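Long-range contacts in putative NADH-flavin reductase (Lactobacillus casei ATCC 334, PDB 3H2S), which binds NADPH in a Rossmann-type fold and is probably an oxidoreductase of the NADH-flavin reductase kind: residues F162-T168 with H186-M192; E19-H25 with A193-D198. All coordinates share one frame; numbering follows the deposited sequence.

Contact 1 of 2, residues F162-T168 with H186-M192. With NDP (NADPH dihydro-nicotinamide-adenine-dinucleotide phosphate), chain C.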
# COMPACT_ATOMS: atom_id res chain seq x y z
N PHE A 162 -8.01 -22.11 -11.70
CA PHE A 162 -6.58 -21.95 -11.99
C PHE A 162 -5.80 -23.27 -11.75
O PHE A 162 -4.88 -23.33 -10.93
CB PHE A 162 -6.02 -20.81 -11.12
CG PHE A 162 -4.67 -20.30 -11.55
CD1 PHE A 162 -4.12 -20.66 -12.77
CD2 PHE A 162 -3.96 -19.44 -10.71
CE1 PHE A 162 -2.89 -20.14 -13.16
CE2 PHE A 162 -2.73 -18.94 -11.08
CZ PHE A 162 -2.18 -19.31 -12.31
N PRO A 163 -6.16 -24.33 -12.49
CA PRO A 163 -5.55 -25.65 -12.30
C PRO A 163 -4.10 -25.70 -12.79
O PRO A 163 -3.69 -24.93 -13.66
CB PRO A 163 -6.43 -26.55 -13.19
CG PRO A 163 -6.95 -25.63 -14.24
CD PRO A 163 -7.22 -24.35 -13.53
N SER A 164 -3.33 -26.64 -12.25
CA SER A 164 -2.00 -26.91 -12.77
C SER A 164 -2.11 -27.59 -14.12
O SER A 164 -3.04 -28.36 -14.34
CB SER A 164 -1.22 -27.81 -11.80
OG SER A 164 -0.10 -28.37 -12.44
N GLY A 165 -1.28 -27.18 -15.07
CA GLY A 165 -1.27 -27.84 -16.37
C GLY A 165 -0.30 -27.21 -17.34
O GLY A 165 0.09 -26.07 -17.16
N PRO A 166 0.11 -27.96 -18.38
CA PRO A 166 1.00 -27.41 -19.39
C PRO A 166 0.33 -26.32 -20.23
O PRO A 166 -0.90 -26.20 -20.26
CB PRO A 166 1.33 -28.63 -20.27
CG PRO A 166 0.15 -29.51 -20.12
CD PRO A 166 -0.26 -29.36 -18.67
N ALA A 167 1.15 -25.50 -20.90
CA ALA A 167 0.62 -24.42 -21.72
C ALA A 167 0.09 -24.99 -23.03
O ALA A 167 0.62 -25.98 -23.56
CB ALA A 167 1.74 -23.42 -22.05
N THR A 168 -0.95 -24.36 -23.56
CA THR A 168 -1.46 -24.68 -24.89
C THR A 168 -1.60 -23.40 -25.70
O THR A 168 -0.70 -23.06 -26.46
CB THR A 168 -2.83 -25.38 -24.81
OG1 THR A 168 -3.73 -24.59 -24.01
CG2 THR A 168 -2.70 -26.76 -24.20
N HIS A 186 -11.54 -21.33 -17.04
CA HIS A 186 -10.31 -21.88 -16.47
C HIS A 186 -9.08 -21.46 -17.24
O HIS A 186 -9.15 -21.15 -18.44
CB HIS A 186 -10.39 -23.42 -16.38
CG HIS A 186 -10.83 -24.08 -17.66
ND1 HIS A 186 -9.98 -24.27 -18.73
CD2 HIS A 186 -12.05 -24.50 -18.07
CE1 HIS A 186 -10.64 -24.87 -19.70
NE2 HIS A 186 -11.90 -25.01 -19.33
N ILE A 187 -7.96 -21.39 -16.52
CA ILE A 187 -6.66 -21.14 -17.11
C ILE A 187 -5.63 -22.00 -16.38
O ILE A 187 -5.66 -22.09 -15.16
CB ILE A 187 -6.26 -19.64 -16.98
CG1 ILE A 187 -4.87 -19.40 -17.59
CG2 ILE A 187 -6.23 -19.23 -15.51
CD1 ILE A 187 -4.88 -19.05 -19.05
N THR A 188 -4.80 -22.71 -17.13
CA THR A 188 -3.73 -23.50 -16.54
C THR A 188 -2.56 -22.64 -16.08
O THR A 188 -2.34 -21.53 -16.60
CB THR A 188 -3.21 -24.62 -17.49
OG1 THR A 188 -2.61 -24.02 -18.65
CG2 THR A 188 -4.37 -25.52 -17.92
N THR A 189 -1.78 -23.16 -15.14
CA THR A 189 -0.54 -22.50 -14.75
C THR A 189 0.38 -22.29 -15.95
O THR A 189 1.05 -21.27 -16.05
CB THR A 189 0.20 -23.30 -13.64
OG1 THR A 189 0.33 -24.66 -14.04
CG2 THR A 189 -0.59 -23.26 -12.34
N GLY A 190 0.40 -23.25 -16.88
CA GLY A 190 1.23 -23.11 -18.09
C GLY A 190 0.79 -21.95 -18.97
O GLY A 190 1.62 -21.16 -19.43
N ASN A 191 -0.51 -21.81 -19.16
CA ASN A 191 -1.06 -20.74 -20.01
C ASN A 191 -0.99 -19.35 -19.39
O ASN A 191 -0.63 -18.37 -20.07
CB ASN A 191 -2.49 -21.08 -20.43
CG ASN A 191 -2.54 -21.97 -21.63
OD1 ASN A 191 -1.63 -21.93 -22.47
ND2 ASN A 191 -3.51 -22.88 -21.68
N MSE A 192 -1.15 -19.29 -18.07
CA MSE A 192 -0.86 -18.07 -17.33
C MSE A 192 0.60 -17.67 -17.54
O MSE A 192 0.90 -16.49 -17.74
CB MSE A 192 -1.18 -18.24 -15.83
CG MSE A 192 -0.75 -17.05 -14.99
SE MSE A 192 -1.72 -15.39 -15.45
CE MSE A 192 -3.45 -15.84 -14.68
PA NDP C . 0.89 -21.11 -4.40
O1A NDP C . -0.04 -21.42 -3.19
O2A NDP C . 1.34 -22.25 -5.26
O5B NDP C . 2.15 -20.49 -3.46
C5B NDP C . 2.52 -19.19 -3.99
C4B NDP C . 3.94 -18.76 -3.44
O4B NDP C . 3.74 -18.02 -2.25
C3B NDP C . 4.82 -19.98 -3.01
O3B NDP C . 6.03 -19.84 -3.69
C2B NDP C . 4.99 -19.75 -1.45
O2B NDP C . 6.17 -20.18 -0.88
C1B NDP C . 4.86 -18.19 -1.43
N9A NDP C . 4.48 -17.72 -0.09
C8A NDP C . 3.23 -17.99 0.53
N7A NDP C . 3.12 -17.43 1.73
C5A NDP C . 4.33 -16.73 1.90
C6A NDP C . 4.77 -15.93 2.97
N6A NDP C . 3.96 -15.80 4.06
N1A NDP C . 6.10 -15.56 3.02
C2A NDP C . 6.82 -15.74 1.87
N3A NDP C . 6.44 -16.32 0.70
C4A NDP C . 5.19 -16.89 0.78
O3 NDP C . -0.10 -20.20 -5.22
PN NDP C . -0.75 -20.10 -6.70
O1N NDP C . 0.37 -20.28 -7.74
O2N NDP C . -1.76 -21.21 -6.71
O5D NDP C . -1.40 -18.62 -6.97
C5D NDP C . -0.65 -17.56 -7.57
C4D NDP C . -1.60 -16.35 -7.70
O4D NDP C . -2.76 -16.85 -8.33
C3D NDP C . -2.05 -15.64 -6.39
O3D NDP C . -2.20 -14.29 -6.61
C2D NDP C . -3.40 -16.38 -6.10
O2D NDP C . -4.29 -15.57 -5.38
C1D NDP C . -3.90 -16.50 -7.58
N1N NDP C . -5.04 -17.41 -7.69
C2N NDP C . -6.31 -16.81 -8.06
C3N NDP C . -7.52 -17.74 -7.93
C7N NDP C . -8.66 -17.23 -8.80
O7N NDP C . -8.90 -16.03 -8.85
N7N NDP C . -9.51 -18.15 -9.39
C4N NDP C . -7.31 -19.24 -8.02
C5N NDP C . -6.05 -19.73 -7.34
C6N NDP C . -4.87 -18.79 -7.26
P2B NDP C . 6.40 -21.75 -0.53
O1X NDP C . 6.57 -22.55 -1.88
O2X NDP C . 7.82 -21.85 0.14
O3X NDP C . 5.29 -22.32 0.30
O HOH W 1 2.65 -25.82 -15.10
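Phe162 and Pro163 meet Ile187, Thr188 and Thr189 where the loop after strand 153-158 of this Rossmann-type fold wraps round the N-terminus of helix 189-201, beside the bound NADPH. The Phe162 ring carries most of the apolar packing. Its CE1 lies 3.7 Å from CB of selenomethionine Met192, whose side chain crosses it at about a right angle, while Ile187 runs alongside with CG2 against CD1. Ile187 O sits at the ring edge, near its plane, and NADPH O4D lies at the edge too, 3.5 Å from Phe162 CE2. The ring returns to the helix, although CB starts away from it, because chi1 of -165° sets CG anti to the backbone N.

Beyond the ring, loop carbonyls take up N-H groups that the first turn of a helix cannot pair within itself. Thr189 N donates to Pro163 O (3.0 Å), and Gly190 N to Gly165 O (2.9 Å). Gly190 has no side chain to get in the way, and its CA and that of Ala167 come within 3.9 Å. Thr189 OG1 returns a bond by accepting from Gly165 N at 3.2 Å, and one water touches both this hydroxyl and Gly165 O.

Thr188 is the N-cap. Its OG1 accepts from Asn191 N and donates to Pro166 O from well above that carbonyl's plane, so one hydroxyl serves both helix and loop. Asp214 of strand 209-214 supports this turn from outside, bonding Thr188 N, His186 ND1 and Asn191 ND2. The Asn191 amide closes the far end with a two-point grip on Thr168: OD1 accepts from Thr168 N at 2.7 Å, and ND2 reaches Thr168 OG1 at 2.9 Å in the amide plane, nearly straight at 168°.

Contact 2 of 2, residues E19-H25 with A193-D198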
# COMPACT_ATOMS: atom_id res chain seq x y z
N GLU A 19 8.84 -21.09 -18.11
CA GLU A 19 8.55 -20.38 -19.35
C GLU A 19 9.61 -19.31 -19.59
O GLU A 19 10.04 -19.09 -20.72
CB GLU A 19 7.15 -19.75 -19.32
CG GLU A 19 6.78 -19.02 -20.63
CD GLU A 19 6.71 -19.96 -21.83
OE1 GLU A 19 6.60 -21.19 -21.62
OE2 GLU A 19 6.79 -19.47 -22.99
N ALA A 20 10.01 -18.62 -18.52
CA ALA A 20 11.09 -17.64 -18.61
C ALA A 20 12.38 -18.25 -19.14
O ALA A 20 13.05 -17.65 -19.98
CB ALA A 20 11.32 -16.98 -17.27
N ARG A 21 12.75 -19.42 -18.61
CA ARG A 21 13.97 -20.10 -19.03
C ARG A 21 13.85 -20.59 -20.46
O ARG A 21 14.83 -20.54 -21.22
CB ARG A 21 14.30 -21.27 -18.10
CG ARG A 21 14.75 -20.83 -16.73
CD ARG A 21 14.88 -22.02 -15.79
NE ARG A 21 16.20 -22.63 -15.88
CZ ARG A 21 16.42 -23.94 -15.89
NH1 ARG A 21 15.40 -24.78 -15.82
NH2 ARG A 21 17.66 -24.40 -15.94
N ARG A 22 12.66 -21.08 -20.82
CA ARG A 22 12.44 -21.53 -22.20
C ARG A 22 12.70 -20.36 -23.16
O ARG A 22 13.27 -20.54 -24.24
CB ARG A 22 11.00 -22.05 -22.39
CG ARG A 22 10.75 -22.62 -23.79
CD ARG A 22 9.38 -23.30 -23.88
NE ARG A 22 8.29 -22.36 -24.13
CZ ARG A 22 8.16 -21.63 -25.24
NH1 ARG A 22 9.11 -21.62 -26.16
NH2 ARG A 22 7.12 -20.81 -25.36
N ARG A 23 12.33 -19.16 -22.71
CA ARG A 23 12.40 -17.98 -23.55
C ARG A 23 13.73 -17.23 -23.41
O ARG A 23 13.84 -16.08 -23.83
CB ARG A 23 11.24 -17.04 -23.21
CG ARG A 23 9.90 -17.55 -23.68
CD ARG A 23 8.83 -16.47 -23.58
NE ARG A 23 7.51 -17.05 -23.74
CZ ARG A 23 6.42 -16.36 -24.04
NH1 ARG A 23 6.51 -15.08 -24.42
NH2 ARG A 23 5.26 -16.98 -24.10
N GLY A 24 14.69 -17.86 -22.74
CA GLY A 24 16.07 -17.36 -22.72
C GLY A 24 16.32 -16.20 -21.77
O GLY A 24 17.26 -15.43 -21.96
N HIS A 25 15.49 -16.07 -20.74
CA HIS A 25 15.68 -15.01 -19.75
C HIS A 25 16.42 -15.52 -18.51
O HIS A 25 16.36 -16.71 -18.18
CB HIS A 25 14.34 -14.39 -19.37
CG HIS A 25 13.67 -13.70 -20.51
ND1 HIS A 25 12.62 -14.25 -21.21
CD2 HIS A 25 14.05 -12.60 -21.22
CE1 HIS A 25 12.31 -13.47 -22.23
NE2 HIS A 25 13.19 -12.49 -22.29
N ALA A 193 1.50 -18.65 -17.49
CA ALA A 193 2.92 -18.36 -17.73
C ALA A 193 3.14 -17.77 -19.14
O ALA A 193 3.91 -16.82 -19.29
CB ALA A 193 3.78 -19.62 -17.54
N LEU A 194 2.50 -18.35 -20.15
CA LEU A 194 2.55 -17.80 -21.51
C LEU A 194 2.14 -16.34 -21.51
O LEU A 194 2.80 -15.50 -22.13
CB LEU A 194 1.63 -18.57 -22.47
CG LEU A 194 1.99 -20.00 -22.91
CD1 LEU A 194 1.06 -20.43 -24.05
CD2 LEU A 194 3.45 -20.10 -23.33
N ALA A 195 0.99 -16.06 -20.90
CA ALA A 195 0.43 -14.70 -20.88
C ALA A 195 1.35 -13.71 -20.18
O ALA A 195 1.50 -12.57 -20.60
CB ALA A 195 -0.97 -14.72 -20.21
N ILE A 196 1.91 -14.11 -19.04
CA ILE A 196 2.85 -13.28 -18.32
C ILE A 196 4.11 -12.96 -19.12
O ILE A 196 4.47 -11.79 -19.25
CB ILE A 196 3.19 -13.92 -16.96
CG1 ILE A 196 1.95 -13.87 -16.06
CG2 ILE A 196 4.38 -13.18 -16.32
CD1 ILE A 196 2.10 -14.61 -14.73
N LEU A 197 4.73 -13.98 -19.71
CA LEU A 197 5.93 -13.80 -20.49
C LEU A 197 5.63 -13.03 -21.76
O LEU A 197 6.46 -12.24 -22.20
CB LEU A 197 6.63 -15.13 -20.80
CG LEU A 197 7.73 -15.51 -19.80
CD1 LEU A 197 8.83 -14.45 -19.76
CD2 LEU A 197 7.16 -15.76 -18.42
N ASP A 198 4.44 -13.22 -22.31
CA ASP A 198 4.02 -12.43 -23.48
C ASP A 198 4.04 -10.95 -23.15
O ASP A 198 4.48 -10.13 -23.95
CB ASP A 198 2.63 -12.85 -23.96
CG ASP A 198 2.67 -14.09 -24.85
OD1 ASP A 198 3.78 -14.57 -25.16
OD2 ASP A 198 1.59 -14.56 -25.25
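Two helices of the Rossmann-type fold, 11-22 and 189-201, pack together here, and the contact includes the C-terminal end of the first, closed by a Schellman motif. In that motif His25 N bonds to Ala20 O and Gly24 N to Arg21 O, with Gly24 at positive phi as the C' residue. Arg23, the first residue to leave helical geometry, reaches across to the second helix.

Leu197 is the apolar centre. Its CG meets Glu19 CG at 3.7 Å, its methyls approach Ala20 and His25, and its CB lies 3.4 Å above the plane of the Arg23 guanidinium, over the middle of one face. One turn earlier on helix 189-201, Glu19 CB touches Ala193 CB at 3.8 Å. The CD2 methyl of Leu194 lies over one face of the Glu19 carboxylate, 3.4 Å from OE2.

The arginine extends from CG to NE and slides past Leu197 in the reverse direction. Its rim forms salt bridges. Arg23 NE donates to the anti lone pair of Glu19 OE2 (2.6 Å), an oxygen almost in the guanidinium plane. At the far end two nitrogens grip one oxygen: Arg23 NH1 meets Asp198 OD1 at 2.9 Å from the anti side, close to the carboxylate plane, whereas Arg23 NH2 reaches Asp198 OD1 at 3.0 Å from well above it. Arg22 NE donates to Glu19 OE1, and Glu201 is a further salt-bridge partner of Arg23 NH1. Asp198 OD2 is bonded to Tyr170.

Glu19, Arg22, Arg23 and Asp198 thus form a salt-bridge network, extended by Glu201. Arg23, with Arg22 on the Glu19 side, would be expected to offset the repulsion between the Glu19 and Asp198 carboxylates and to favour their ionised forms, while the bonds along its rim restrict rotation of the guanidinium over Leu197.

How the contacts relate
Helix 189-201 is common to both contacts: contact 1 surrounds its N-terminal turn, and contact 2 uses the turns that follow. Their centres lie about 13 Å apart, yet they touch directly, Ala167 CB of contact 1 packing on Leu194 CG of contact 2 at 3.5 Å. Helix 11-22 also links them: Arg11 and Ala12, near its start, bind NADPH and border contact 1, and its C-terminal end is one partner of contact 2. The two differ in their relation to the cofactor. Phe162 belongs to the NADPH pocket itself, but the side chain of Ala193 remains about 10 Å from the bound NADPH.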